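Local coordinates for CBS domain protein (Porphyromonas gingivalis, PDB 2NQW) that is of unknown function; this is the transporter-associated domain of a CBS-domain membrane protein whose family is thought to bind flavin adenine dinucleotide, at residues A[9-21]-A[81-93]. Sequence-based numbering, arbitrary orientation. Where two conformers were deposited one is given.
Sequences FKVLGDGSYLFEG and KRRIIEIKIFPFE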
# COMPACT_ATOMS: atom_id res chain seq x y z
N PHE A 9 2.09 8.86 -6.59
CA PHE A 9 2.52 9.00 -5.24
C PHE A 9 3.13 10.35 -4.86
O PHE A 9 3.61 11.10 -5.72
CB PHE A 9 3.47 7.85 -4.88
CG PHE A 9 4.90 8.04 -5.35
CD1 PHE A 9 5.90 8.24 -4.39
CD2 PHE A 9 5.26 7.97 -6.68
CE1 PHE A 9 7.23 8.37 -4.75
CE2 PHE A 9 6.59 8.14 -7.05
CZ PHE A 9 7.57 8.34 -6.08
N LYS A 10 3.10 10.59 -3.56
CA LYS A 10 3.70 11.77 -2.98
C LYS A 10 4.83 11.34 -2.03
O LYS A 10 4.72 10.34 -1.31
CB LYS A 10 2.68 12.57 -2.19
CG LYS A 10 1.50 13.11 -3.02
CD LYS A 10 0.50 13.84 -2.12
CE LYS A 10 -0.91 13.91 -2.74
NZ LYS A 10 -0.93 14.14 -4.21
N VAL A 11 5.92 12.12 -2.06
CA VAL A 11 7.08 11.93 -1.19
C VAL A 11 6.91 12.90 -0.04
O VAL A 11 6.87 14.13 -0.25
CB VAL A 11 8.36 12.28 -1.98
CG1 VAL A 11 9.60 12.33 -1.06
CG2 VAL A 11 8.54 11.26 -3.08
N LEU A 12 6.77 12.38 1.18
CA LEU A 12 6.58 13.26 2.32
C LEU A 12 7.87 13.51 3.04
O LEU A 12 8.78 12.68 3.02
CB LEU A 12 5.55 12.70 3.31
CG LEU A 12 4.11 12.88 2.81
CD1 LEU A 12 3.85 11.90 1.71
CD2 LEU A 12 3.11 12.70 3.93
N GLY A 13 7.94 14.66 3.69
CA GLY A 13 9.16 15.06 4.38
C GLY A 13 9.55 14.13 5.53
O GLY A 13 10.73 14.02 5.90
N ASP A 14 8.58 13.41 6.08
CA ASP A 14 8.93 12.51 7.15
C ASP A 14 9.46 11.14 6.68
O ASP A 14 9.64 10.23 7.51
CB ASP A 14 7.74 12.35 8.11
CG ASP A 14 6.57 11.58 7.48
OD1 ASP A 14 6.57 11.31 6.26
OD2 ASP A 14 5.61 11.26 8.25
N GLY A 15 9.70 10.98 5.37
CA GLY A 15 10.19 9.71 4.86
C GLY A 15 9.10 8.71 4.46
O GLY A 15 9.40 7.63 3.98
N SER A 16 7.83 9.09 4.63
CA SER A 16 6.71 8.23 4.23
C SER A 16 6.23 8.61 2.83
O SER A 16 6.74 9.56 2.20
CB SER A 16 5.57 8.36 5.25
OG SER A 16 4.94 9.62 5.16
N TYR A 17 5.25 7.84 2.35
CA TYR A 17 4.71 8.03 1.01
C TYR A 17 3.20 7.96 1.07
O TYR A 17 2.64 7.24 1.88
CB TYR A 17 5.22 6.93 0.05
CG TYR A 17 6.72 6.85 0.05
CD1 TYR A 17 7.48 7.79 -0.65
CD2 TYR A 17 7.38 5.91 0.83
CE1 TYR A 17 8.87 7.77 -0.62
CE2 TYR A 17 8.77 5.88 0.90
CZ TYR A 17 9.50 6.82 0.17
OH TYR A 17 10.89 6.80 0.20
N LEU A 18 2.56 8.66 0.16
CA LEU A 18 1.10 8.47 -0.06
C LEU A 18 0.93 7.96 -1.48
O LEU A 18 1.44 8.58 -2.43
CB LEU A 18 0.34 9.78 0.10
CG LEU A 18 0.38 10.38 1.48
CD1 LEU A 18 -0.28 11.77 1.48
CD2 LEU A 18 -0.40 9.46 2.45
N PHE A 19 0.23 6.82 -1.62
CA PHE A 19 -0.02 6.23 -2.95
C PHE A 19 -1.51 6.16 -3.21
O PHE A 19 -2.30 5.84 -2.29
CB PHE A 19 0.52 4.79 -3.00
CG PHE A 19 1.96 4.70 -3.44
CD1 PHE A 19 2.27 4.45 -4.77
CD2 PHE A 19 2.99 4.92 -2.54
CE1 PHE A 19 3.62 4.39 -5.20
CE2 PHE A 19 4.33 4.87 -2.95
CZ PHE A 19 4.63 4.59 -4.29
N GLU A 20 -1.89 6.31 -4.47
CA GLU A 20 -3.24 5.95 -4.89
C GLU A 20 -3.47 4.46 -4.59
O GLU A 20 -2.59 3.62 -4.86
CB GLU A 20 -3.42 6.23 -6.39
CG GLU A 20 -3.32 7.70 -6.72
CD GLU A 20 -3.39 7.99 -8.22
OE1 GLU A 20 -3.28 7.06 -9.05
OE2 GLU A 20 -3.51 9.19 -8.57
N GLY A 21 -4.66 4.11 -4.10
CA GLY A 21 -4.92 2.70 -3.76
C GLY A 21 -4.85 1.77 -4.96
O GLY A 21 -4.45 0.61 -4.84
N LYS A 81 -16.90 6.33 -1.29
CA LYS A 81 -17.96 5.65 -0.54
C LYS A 81 -17.68 4.16 -0.40
O LYS A 81 -18.16 3.55 0.57
CB LYS A 81 -19.30 5.86 -1.23
CG LYS A 81 -19.86 7.27 -0.94
CD LYS A 81 -21.14 7.47 -1.73
CE LYS A 81 -21.67 8.90 -1.62
NZ LYS A 81 -22.09 9.21 -0.23
N ARG A 82 -16.92 3.57 -1.31
CA ARG A 82 -16.71 2.11 -1.29
C ARG A 82 -15.29 1.63 -1.45
O ARG A 82 -15.05 0.45 -1.22
CB ARG A 82 -17.54 1.41 -2.38
CG ARG A 82 -19.04 1.62 -2.28
CD ARG A 82 -19.61 0.91 -1.07
NE ARG A 82 -21.04 1.21 -0.92
CZ ARG A 82 -21.71 1.02 0.21
NH1 ARG A 82 -21.09 0.46 1.27
NH2 ARG A 82 -23.00 1.34 0.28
N ARG A 83 -14.36 2.49 -1.85
CA ARG A 83 -13.01 2.01 -2.24
C ARG A 83 -11.92 2.73 -1.48
O ARG A 83 -12.06 3.94 -1.22
CB ARG A 83 -12.77 2.24 -3.76
CG ARG A 83 -13.89 1.77 -4.67
CD ARG A 83 -14.14 0.28 -4.56
NE ARG A 83 -14.96 -0.20 -5.67
CZ ARG A 83 -14.50 -0.61 -6.85
NH1 ARG A 83 -13.20 -0.64 -7.11
NH2 ARG A 83 -15.35 -1.02 -7.78
N ILE A 84 -10.84 2.00 -1.20
CA ILE A 84 -9.61 2.65 -0.75
C ILE A 84 -9.03 3.48 -1.88
O ILE A 84 -8.73 2.93 -2.95
CB ILE A 84 -8.57 1.58 -0.37
CG1 ILE A 84 -9.05 0.77 0.86
CG2 ILE A 84 -7.24 2.26 -0.05
CD1 ILE A 84 -8.22 -0.52 1.07
N ILE A 85 -8.88 4.78 -1.66
CA ILE A 85 -8.31 5.65 -2.68
C ILE A 85 -6.91 6.16 -2.33
O ILE A 85 -6.19 6.56 -3.25
CB ILE A 85 -9.25 6.76 -3.11
CG1 ILE A 85 -9.45 7.78 -2.01
CG2 ILE A 85 -10.58 6.17 -3.63
CD1 ILE A 85 -10.42 8.95 -2.43
N GLU A 86 -6.51 6.12 -1.05
CA GLU A 86 -5.13 6.50 -0.74
C GLU A 86 -4.65 5.64 0.42
O GLU A 86 -5.38 5.42 1.39
CB GLU A 86 -5.04 7.96 -0.34
CG GLU A 86 -3.58 8.47 -0.18
CD GLU A 86 -3.59 9.93 0.22
OE1 GLU A 86 -4.00 10.22 1.36
OE2 GLU A 86 -3.18 10.79 -0.60
N ILE A 87 -3.41 5.16 0.26
CA ILE A 87 -2.72 4.42 1.29
C ILE A 87 -1.39 5.10 1.59
O ILE A 87 -0.63 5.44 0.67
CB ILE A 87 -2.49 2.95 0.86
CG1 ILE A 87 -3.83 2.19 0.93
CG2 ILE A 87 -1.44 2.23 1.73
CD1 ILE A 87 -3.82 0.81 0.26
N LYS A 88 -1.13 5.28 2.89
CA LYS A 88 0.19 5.69 3.37
C LYS A 88 1.08 4.48 3.53
O LYS A 88 0.67 3.47 4.13
CB LYS A 88 0.03 6.37 4.73
CG LYS A 88 1.36 6.67 5.39
CD LYS A 88 1.14 7.52 6.66
CE LYS A 88 2.47 7.62 7.42
NZ LYS A 88 2.30 8.49 8.64
N ILE A 89 2.32 4.59 3.01
CA ILE A 89 3.38 3.61 3.31
C ILE A 89 4.34 4.34 4.26
O ILE A 89 4.85 5.42 3.93
CB ILE A 89 4.09 3.14 2.01
CG1 ILE A 89 3.08 2.48 1.07
CG2 ILE A 89 5.25 2.22 2.39
CD1 ILE A 89 3.67 2.01 -0.26
N PHE A 90 4.52 3.78 5.45
CA PHE A 90 5.39 4.41 6.44
C PHE A 90 6.85 4.33 5.99
O PHE A 90 7.20 3.54 5.11
CB PHE A 90 5.19 3.71 7.79
CG PHE A 90 3.99 4.18 8.57
CD1 PHE A 90 4.14 5.01 9.67
CD2 PHE A 90 2.71 3.82 8.16
CE1 PHE A 90 3.02 5.46 10.39
CE2 PHE A 90 1.58 4.24 8.85
CZ PHE A 90 1.74 5.07 9.97
N PRO A 91 7.71 5.14 6.62
CA PRO A 91 9.13 5.00 6.27
C PRO A 91 9.60 3.58 6.57
O PRO A 91 9.16 3.00 7.59
CB PRO A 91 9.84 6.00 7.21
CG PRO A 91 8.71 6.94 7.71
CD PRO A 91 7.48 6.11 7.71
N PHE A 92 10.50 3.03 5.76
CA PHE A 92 10.96 1.65 5.99
C PHE A 92 12.47 1.58 5.83
O PHE A 92 13.09 2.37 5.09
CB PHE A 92 10.24 0.65 5.05
CG PHE A 92 10.33 1.01 3.62
CD1 PHE A 92 11.39 0.51 2.84
CD2 PHE A 92 9.38 1.84 3.02
CE1 PHE A 92 11.50 0.86 1.50
CE2 PHE A 92 9.51 2.20 1.68
CZ PHE A 92 10.55 1.70 0.93
N GLU A 93 13.10 0.69 6.57
CA GLU A 93 14.53 0.46 6.36
C GLU A 93 14.69 -0.81 5.50
O GLU A 93 13.71 -1.43 5.06
CB GLU A 93 15.28 0.33 7.71
CG GLU A 93 15.55 1.66 8.48
CD GLU A 93 16.39 1.44 9.77
OE1 GLU A 93 17.60 1.72 9.74
OE2 GLU A 93 15.83 0.98 10.80
OXT GLU A 93 15.81 -1.24 5.20
O HOH W 1 5.14 8.54 8.86
O HOH W 2 2.60 11.08 7.46
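The side chains of Y17 and F92 cross at about a right angle and their rings touch obliquely, CE2 of Y17 3.8 Å from CE2 of F92; F90 O lies in plane at the edge of the F92 ring, which also packs edge-to-face with F72. The F19 ring carries F9 CB over the centre of one face, while I89 CD1 comes to its CD2 obliquely at 3.8 Å. On the F90 ring, K88 CE sits over the centre of one face. That lysine chain, fully extended with CG anti to the backbone N (chi1 172°), passes S16 CB, and its ammonium is joined to D14 OD2 by two waters, each donating to the carboxylate and accepting from NZ; NZ and OD2 themselves stay 4.3 Å apart. D14 OD1 closes an Asx turn, taking S16 N from above the carboxylate plane and S16 OG on its syn lone pair at 2.6 Å. Beyond this turn, strand 17-20 runs antiparallel to 84-89, the central strand of the domain's antiparallel sheet (order 9-11, 17-20, 84-89, 72-79, 66-69). Y17 and I89 form one hydrogen-bonded pair, F19 and I87 the next; F19 N to I87 O is nearly straight (2.8 Å, 176°). G21 N donates a further hydrogen bond to I85 O, from well above the carbonyl plane, beside the classic bulge that I85 and E86 make against Q78. Y17, F19, I87 and I89 share the face covered by helices 25-32 and 49-57. On the other, L18 lies against K88 CB and the E86 carboxylate, CD1 3.7 Å from E86 OE2; E86 OE1 is hydrogen-bonded by T77 and Q78. P91 CG rests 3.4 Å from D14 O, covering the turn.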